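Local coordinates for protein glucoamylase (Thermoanaerobacterium thermosaccharolyticum, PDB 1LF6) that hydrolyses terminal alpha-1,4-linked glucose residues one after another from the non-reducing ends of glucan chains, releasing beta-D-glucose, at residues A[571-576]-A[618-623]; A[599-604]-A[656-661]; A[633-638]-A[643-648]. All coordinates share one frame; numbering follows the deposited sequence.

Overall arrangement
All three contacts lie in the catalytic (alpha/alpha) barrel part of the glucoamylase chain. From the N terminus, strand 570-573 comes first; interaction 1 joins it to helix 618-627, closing a loop of 41 residues. Helix 600-612 starts inside that loop and pairs with helix 653-668 in interaction 2, so the two loops cross. The crossing is a physical junction as well, for Thr603 OG1 is hydrogen-bonded to Pro571 O and a backbone hydrogen bond joins Trp573 to Trp599. Interaction 3, which closes a short loop between 633-638 and 643-648, is nested within the loop of interaction 2, and its residues Ser635 to Gln637 lie against Trp599 and Pro600.

Interaction 1 (A[571-576]-A[618-623]); sequences PSWYRY and TPYVKA
Trp573 and Tyr620 share one first torsion: each has CG opposite its carbonyl carbon and beside its backbone N (chi1 -69° and -65°), and this brings the indole of strand 571-573 and the phenol of helix 618-623 together. They meet rim to rim. Trp573 CH2, at the far corner of the six-membered ring, comes to 3.8 Å from Tyr620 CE1, and each atom lies near the plane of the other's ring, so neither ring offers its face to the other. The two side chains cross at about a right angle. Pro571, two residues back along the strand, adds two looser contacts: its CG lies 4.2 Å from Tyr620 CE1, while its CD is 4.2 Å from Ala623 CB, one turn further along the helix. Ala623 points its methyl at the strand, and the strand runs at 80° to the helix axis, 9.4 Å away at the closest. The polar end of the indole is used elsewhere, NE1 bonding to Asp560 OD1. Arg606 of helix 600-612 touches both aromatic side chains, and Thr603 of that helix packs on Ala623. Between 571-576 and 618-623 the contact is apolar, with no directional bond to fix its geometry, so it depends on the fit of a proline ring, a methyl group and two aromatic edges.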
# COMPACT_ATOMS: atom_id res chain seq x y z
N PRO A 571 -19.78 -7.94 7.72
CA PRO A 571 -19.23 -7.57 9.02
C PRO A 571 -17.75 -7.21 9.01
O PRO A 571 -16.97 -7.71 8.20
CB PRO A 571 -19.48 -8.82 9.85
CG PRO A 571 -19.16 -9.90 8.85
CD PRO A 571 -19.87 -9.41 7.59
N SER A 572 -17.39 -6.31 9.92
CA SER A 572 -16.00 -5.92 10.11
C SER A 572 -15.84 -5.50 11.57
O SER A 572 -16.83 -5.35 12.28
CB SER A 572 -15.59 -4.78 9.17
OG SER A 572 -14.17 -4.71 9.09
N TRP A 573 -14.61 -5.32 12.01
CA TRP A 573 -14.33 -4.96 13.39
C TRP A 573 -13.35 -3.79 13.51
O TRP A 573 -12.58 -3.53 12.58
CB TRP A 573 -13.71 -6.15 14.12
CG TRP A 573 -14.64 -7.30 14.35
CD1 TRP A 573 -15.23 -7.65 15.53
CD2 TRP A 573 -15.14 -8.22 13.36
NE1 TRP A 573 -16.05 -8.73 15.35
CE2 TRP A 573 -16.02 -9.10 14.03
CE3 TRP A 573 -14.93 -8.39 11.98
CZ2 TRP A 573 -16.69 -10.14 13.37
CZ3 TRP A 573 -15.59 -9.42 11.32
CH2 TRP A 573 -16.47 -10.28 12.02
N TYR A 574 -13.40 -3.08 14.64
CA TYR A 574 -12.46 -2.00 14.93
C TYR A 574 -11.25 -2.74 15.50
O TYR A 574 -11.38 -3.89 15.93
CB TYR A 574 -12.98 -1.07 16.03
CG TYR A 574 -14.20 -0.25 15.67
CD1 TYR A 574 -14.07 0.94 14.95
CD2 TYR A 574 -15.47 -0.65 16.07
CE1 TYR A 574 -15.19 1.71 14.64
CE2 TYR A 574 -16.60 0.12 15.76
CZ TYR A 574 -16.45 1.29 15.05
OH TYR A 574 -17.55 2.06 14.76
N ARG A 575 -10.09 -2.08 15.53
CA ARG A 575 -8.88 -2.69 16.08
C ARG A 575 -9.02 -2.89 17.59
O ARG A 575 -8.45 -3.82 18.16
CB ARG A 575 -7.67 -1.81 15.82
CG ARG A 575 -7.50 -1.37 14.38
CD ARG A 575 -6.70 -0.07 14.34
NE ARG A 575 -5.27 -0.26 14.30
CZ ARG A 575 -4.38 0.66 14.65
NH1 ARG A 575 -3.08 0.40 14.57
NH2 ARG A 575 -4.78 1.84 15.12
N TYR A 576 -9.75 -1.98 18.24
CA TYR A 576 -9.99 -2.02 19.69
C TYR A 576 -10.88 -0.84 20.06
O TYR A 576 -10.98 0.11 19.30
CB TYR A 576 -8.66 -1.96 20.47
CG TYR A 576 -7.80 -0.75 20.14
CD1 TYR A 576 -8.04 0.49 20.73
CD2 TYR A 576 -6.76 -0.85 19.22
CE1 TYR A 576 -7.27 1.60 20.42
CE2 TYR A 576 -5.98 0.26 18.89
CZ TYR A 576 -6.24 1.48 19.50
OH TYR A 576 -5.47 2.57 19.17
N THR A 618 -16.98 -18.56 3.89
CA THR A 618 -17.41 -17.92 2.65
C THR A 618 -17.95 -16.50 2.85
O THR A 618 -17.60 -15.58 2.12
CB THR A 618 -18.46 -18.78 1.92
OG1 THR A 618 -17.90 -20.07 1.64
CG2 THR A 618 -18.88 -18.13 0.60
N PRO A 619 -18.81 -16.29 3.86
CA PRO A 619 -19.33 -14.93 4.07
C PRO A 619 -18.23 -13.90 4.36
O PRO A 619 -18.39 -12.72 4.06
CB PRO A 619 -20.31 -15.10 5.23
CG PRO A 619 -19.83 -16.33 5.92
CD PRO A 619 -19.44 -17.24 4.80
N TYR A 620 -17.11 -14.35 4.93
CA TYR A 620 -16.00 -13.45 5.21
C TYR A 620 -15.23 -13.21 3.92
O TYR A 620 -14.70 -12.13 3.71
CB TYR A 620 -15.09 -14.05 6.29
CG TYR A 620 -15.80 -14.19 7.61
CD1 TYR A 620 -15.90 -13.10 8.48
CD2 TYR A 620 -16.48 -15.36 7.93
CE1 TYR A 620 -16.66 -13.18 9.65
CE2 TYR A 620 -17.25 -15.45 9.10
CZ TYR A 620 -17.34 -14.36 9.95
OH TYR A 620 -18.12 -14.44 11.08
N VAL A 621 -15.18 -14.23 3.06
CA VAL A 621 -14.51 -14.06 1.78
C VAL A 621 -15.35 -13.04 0.99
O VAL A 621 -14.83 -12.07 0.45
CB VAL A 621 -14.43 -15.40 0.99
CG1 VAL A 621 -13.99 -15.14 -0.44
CG2 VAL A 621 -13.44 -16.34 1.67
N LYS A 622 -16.66 -13.27 0.95
CA LYS A 622 -17.57 -12.39 0.23
C LYS A 622 -17.55 -10.96 0.76
O LYS A 622 -17.64 -10.00 -0.00
CB LYS A 622 -19.01 -12.94 0.28
CG LYS A 622 -19.18 -14.24 -0.49
CD LYS A 622 -18.90 -14.05 -1.97
CE LYS A 622 -18.69 -15.38 -2.68
NZ LYS A 622 -19.83 -16.30 -2.45
N ALA A 623 -17.43 -10.81 2.08
CA ALA A 623 -17.39 -9.48 2.68
C ALA A 623 -16.14 -8.72 2.22
O ALA A 623 -16.22 -7.55 1.85
CB ALA A 623 -17.40 -9.59 4.19

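Interaction 2 (A[599-604]-A[656-661]); sequences WPLLTG and HAEYVI
Leu601, two residues after the N-cap Trp599, meets Glu658 of helix 656-661 with its branched end. Its CG stands opposite its backbone N (chi1 166°), which carries CD1 across the stem of the glutamate, 3.9 Å from Glu658 CB; the two side chains cross at about a right angle. Nearly one turn on, Gly604 brings bare backbone to the same side chain, and its CA comes within 6.0 Å of Glu658 CA. Glu658 CG rests 3.8 Å from Gly604 CA, where a beta carbon on the glycine would collide with it. Bent at chi2 (69°), the glutamate then runs along the Gly604 backbone, with OE2 3.4 Å from Gly604 C. Gly604 O and OE2 are both acceptors and form no hydrogen bond; OE2 instead pairs with Arg541 NH2 in a salt bridge. Replacing Glu658 by an alanine is likely to leave Arg541 without this buried carboxylate and to open a gap beside Gly604 and Leu601. Leu601 lies about 11 Å, side chain to side chain, from the probable catalytic acid Glu438. The contact joins two helices of the (alpha/alpha) barrel, the fold of family 15 glycoside hydrolases, at a glycine.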
# COMPACT_ATOMS: atom_id res chain seq x y z
N TRP A 599 -11.70 -2.28 9.79
CA TRP A 599 -10.61 -2.82 8.99
C TRP A 599 -10.98 -4.11 8.27
O TRP A 599 -11.17 -5.15 8.90
CB TRP A 599 -9.39 -3.09 9.88
CG TRP A 599 -8.69 -1.85 10.36
CD1 TRP A 599 -9.25 -0.76 10.96
CD2 TRP A 599 -7.28 -1.59 10.32
NE1 TRP A 599 -8.29 0.15 11.30
CE2 TRP A 599 -7.07 -0.33 10.91
CE3 TRP A 599 -6.18 -2.30 9.83
CZ2 TRP A 599 -5.79 0.24 11.04
CZ3 TRP A 599 -4.91 -1.74 9.95
CH2 TRP A 599 -4.73 -0.48 10.55
N PRO A 600 -11.10 -4.06 6.94
CA PRO A 600 -11.44 -5.32 6.26
C PRO A 600 -10.40 -6.39 6.61
O PRO A 600 -10.68 -7.59 6.55
CB PRO A 600 -11.46 -4.93 4.77
CG PRO A 600 -10.85 -3.55 4.72
CD PRO A 600 -11.22 -2.92 6.02
N LEU A 601 -9.20 -5.95 6.98
CA LEU A 601 -8.14 -6.87 7.38
C LEU A 601 -8.66 -7.76 8.51
O LEU A 601 -8.44 -8.96 8.52
CB LEU A 601 -6.91 -6.10 7.87
CG LEU A 601 -5.83 -6.88 8.63
CD1 LEU A 601 -5.22 -7.96 7.75
CD2 LEU A 601 -4.75 -5.92 9.11
N LEU A 602 -9.35 -7.15 9.47
CA LEU A 602 -9.88 -7.89 10.61
C LEU A 602 -11.06 -8.77 10.23
O LEU A 602 -11.39 -9.72 10.95
CB LEU A 602 -10.25 -6.92 11.73
CG LEU A 602 -9.01 -6.16 12.22
CD1 LEU A 602 -9.38 -5.21 13.36
CD2 LEU A 602 -7.95 -7.17 12.66
N THR A 603 -11.71 -8.47 9.11
CA THR A 603 -12.81 -9.29 8.63
C THR A 603 -12.16 -10.58 8.14
O THR A 603 -12.66 -11.68 8.37
CB THR A 603 -13.55 -8.62 7.46
OG1 THR A 603 -14.25 -7.46 7.93
CG2 THR A 603 -14.56 -9.60 6.83
N GLY A 604 -11.04 -10.43 7.44
CA GLY A 604 -10.31 -11.57 6.93
C GLY A 604 -9.76 -12.42 8.07
O GLY A 604 -9.84 -13.65 8.02
N HIS A 656 -4.66 -7.43 1.38
CA HIS A 656 -4.76 -8.22 0.16
C HIS A 656 -4.15 -9.59 0.39
O HIS A 656 -4.63 -10.60 -0.13
CB HIS A 656 -4.06 -7.49 -0.99
CG HIS A 656 -4.92 -6.46 -1.65
ND1 HIS A 656 -5.95 -6.79 -2.50
CD2 HIS A 656 -4.97 -5.11 -1.51
CE1 HIS A 656 -6.60 -5.69 -2.85
NE2 HIS A 656 -6.02 -4.66 -2.26
N ALA A 657 -3.09 -9.63 1.20
CA ALA A 657 -2.43 -10.89 1.52
C ALA A 657 -3.39 -11.72 2.35
O ALA A 657 -3.52 -12.94 2.15
CB ALA A 657 -1.14 -10.61 2.31
N GLU A 658 -4.10 -11.07 3.27
CA GLU A 658 -5.06 -11.76 4.11
C GLU A 658 -6.19 -12.32 3.24
O GLU A 658 -6.64 -13.43 3.46
CB GLU A 658 -5.64 -10.81 5.16
CG GLU A 658 -6.53 -11.49 6.21
CD GLU A 658 -5.75 -12.41 7.15
OE1 GLU A 658 -4.50 -12.42 7.08
OE2 GLU A 658 -6.39 -13.11 7.96
N TYR A 659 -6.64 -11.54 2.26
CA TYR A 659 -7.71 -12.03 1.38
C TYR A 659 -7.27 -13.27 0.62
O TYR A 659 -8.01 -14.25 0.53
CB TYR A 659 -8.16 -10.96 0.37
CG TYR A 659 -9.11 -11.54 -0.66
CD1 TYR A 659 -8.63 -12.05 -1.87
CD2 TYR A 659 -10.47 -11.68 -0.39
CE1 TYR A 659 -9.48 -12.70 -2.77
CE2 TYR A 659 -11.33 -12.33 -1.28
CZ TYR A 659 -10.82 -12.84 -2.47
OH TYR A 659 -11.65 -13.50 -3.34
N VAL A 660 -6.06 -13.23 0.08
CA VAL A 660 -5.52 -14.37 -0.66
C VAL A 660 -5.49 -15.62 0.21
O VAL A 660 -5.98 -16.67 -0.18
CB VAL A 660 -4.09 -14.06 -1.17
CG1 VAL A 660 -3.45 -15.32 -1.75
CG2 VAL A 660 -4.15 -12.99 -2.23
N ILE A 661 -4.93 -15.49 1.41
CA ILE A 661 -4.83 -16.61 2.33
C ILE A 661 -6.20 -17.13 2.77
O ILE A 661 -6.40 -18.34 2.91
CB ILE A 661 -3.97 -16.22 3.57
CG1 ILE A 661 -2.52 -16.02 3.13
CG2 ILE A 661 -4.05 -17.30 4.64
CD1 ILE A 661 -1.65 -15.31 4.15

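Interaction 3 (A[633-638]-A[643-648]); sequences IISEQV and GLPTDS
Ser648 and Gln637 face each other across the turn, the serine side chain directed at the opposite backbone. With its OG set between its own N and carbonyl carbon (chi1 57°), Ser648 takes a hydrogen bond from Gln637 N at 3.0 Å, bent to 137° at the hydrogen, and gives one to Thr646 OG1. Gln637 CB comes to 3.5 Å from Ser648 OG and is also near Thr646 OG1. The threonine oxygen also accepts from Ser648 N, which makes an ST turn, and a water joins it to Gln637 OE1, weakly at the amide end. Gln637 O is gripped from both faces of its plane: Ser635 OG comes from one at 2.6 Å, Thr646 N from the other at 3.1 Å along a nearly straight bond (167°). Here the backbones form a single beta bridge, Val638 with Pro645, within the loop between helices 618-627 and 653-668. Ser635 OG also touches Pro645 CB, and Val638 CB sits 3.3 Å from Leu644 O beside Gly643 O. The extended Gln637 side chain ends in an NE2 that meets Glu636 OE2 on the anti side of the carboxylate, with the partner in the Gln637 amide plane; NE2 also bonds to Tyr581 O, while Glu636 OE1 is held by Tyr337 OH. The Ser648 side chain lies about 4 Å from that of Trp325, the probable substrate-binding residue, whose backbone also bonds to Asp647.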
# COMPACT_ATOMS: atom_id res chain seq x y z
N ILE A 633 -9.20 -2.93 -5.31
CA ILE A 633 -8.26 -2.52 -4.27
C ILE A 633 -8.94 -2.42 -2.91
O ILE A 633 -10.01 -1.82 -2.77
CB ILE A 633 -7.58 -1.19 -4.66
CG1 ILE A 633 -6.59 -1.46 -5.80
CG2 ILE A 633 -6.89 -0.54 -3.44
CD1 ILE A 633 -5.90 -0.24 -6.36
N ILE A 634 -8.32 -3.05 -1.92
CA ILE A 634 -8.83 -3.07 -0.56
C ILE A 634 -8.08 -2.03 0.28
O ILE A 634 -6.85 -2.02 0.31
CB ILE A 634 -8.66 -4.46 0.10
CG1 ILE A 634 -9.33 -5.54 -0.76
CG2 ILE A 634 -9.26 -4.46 1.51
CD1 ILE A 634 -9.10 -6.97 -0.25
N SER A 635 -8.83 -1.17 0.94
CA SER A 635 -8.23 -0.14 1.78
C SER A 635 -7.98 -0.68 3.18
O SER A 635 -8.46 -1.75 3.55
CB SER A 635 -9.16 1.08 1.86
OG SER A 635 -10.33 0.78 2.60
N GLU A 636 -7.23 0.08 3.95
CA GLU A 636 -6.93 -0.27 5.32
C GLU A 636 -8.20 -0.17 6.16
O GLU A 636 -8.45 -1.00 7.04
CB GLU A 636 -5.87 0.70 5.86
CG GLU A 636 -5.59 0.59 7.35
CD GLU A 636 -4.64 1.66 7.82
OE1 GLU A 636 -3.41 1.46 7.70
OE2 GLU A 636 -5.12 2.72 8.28
N GLN A 637 -9.02 0.85 5.87
CA GLN A 637 -10.25 1.08 6.62
C GLN A 637 -11.46 1.44 5.76
O GLN A 637 -11.31 2.02 4.68
CB GLN A 637 -10.03 2.22 7.62
CG GLN A 637 -8.89 2.00 8.60
CD GLN A 637 -8.70 3.18 9.53
OE1 GLN A 637 -9.66 3.68 10.12
NE2 GLN A 637 -7.46 3.62 9.68
N VAL A 638 -12.65 1.11 6.26
CA VAL A 638 -13.92 1.42 5.59
C VAL A 638 -14.89 2.01 6.61
O VAL A 638 -14.78 1.76 7.82
CB VAL A 638 -14.58 0.15 4.96
CG1 VAL A 638 -13.67 -0.44 3.89
CG2 VAL A 638 -14.90 -0.87 6.04
N GLY A 643 -19.71 0.97 4.45
CA GLY A 643 -18.75 -0.08 4.16
C GLY A 643 -17.83 0.37 3.04
O GLY A 643 -17.04 -0.43 2.53
N LEU A 644 -17.92 1.64 2.66
CA LEU A 644 -17.08 2.20 1.60
C LEU A 644 -15.74 2.63 2.20
O LEU A 644 -15.65 2.91 3.40
CB LEU A 644 -17.78 3.39 0.93
CG LEU A 644 -19.01 3.04 0.08
CD1 LEU A 644 -19.70 4.31 -0.39
CD2 LEU A 644 -18.59 2.18 -1.11
N PRO A 645 -14.68 2.70 1.37
CA PRO A 645 -13.34 3.10 1.84
C PRO A 645 -13.27 4.50 2.43
O PRO A 645 -13.97 5.41 1.98
CB PRO A 645 -12.48 2.99 0.57
CG PRO A 645 -13.25 2.08 -0.34
CD PRO A 645 -14.68 2.48 -0.09
N THR A 646 -12.43 4.67 3.45
CA THR A 646 -12.23 5.99 4.03
C THR A 646 -11.03 6.50 3.24
O THR A 646 -10.70 5.93 2.21
CB THR A 646 -11.87 5.91 5.54
OG1 THR A 646 -10.60 5.26 5.70
CG2 THR A 646 -12.95 5.14 6.30
N ASP A 647 -10.37 7.56 3.70
CA ASP A 647 -9.21 8.03 2.96
C ASP A 647 -7.93 7.40 3.51
O ASP A 647 -6.83 7.93 3.34
CB ASP A 647 -9.09 9.55 3.01
CG ASP A 647 -8.36 10.10 1.79
OD1 ASP A 647 -9.00 10.17 0.71
OD2 ASP A 647 -7.16 10.44 1.90
N SER A 648 -8.09 6.26 4.16
CA SER A 648 -6.97 5.54 4.73
C SER A 648 -6.12 4.96 3.61
O SER A 648 -6.50 5.02 2.43
CB SER A 648 -7.48 4.42 5.63
OG SER A 648 -8.34 3.56 4.90
O HOH W 1 -10.08 6.00 8.49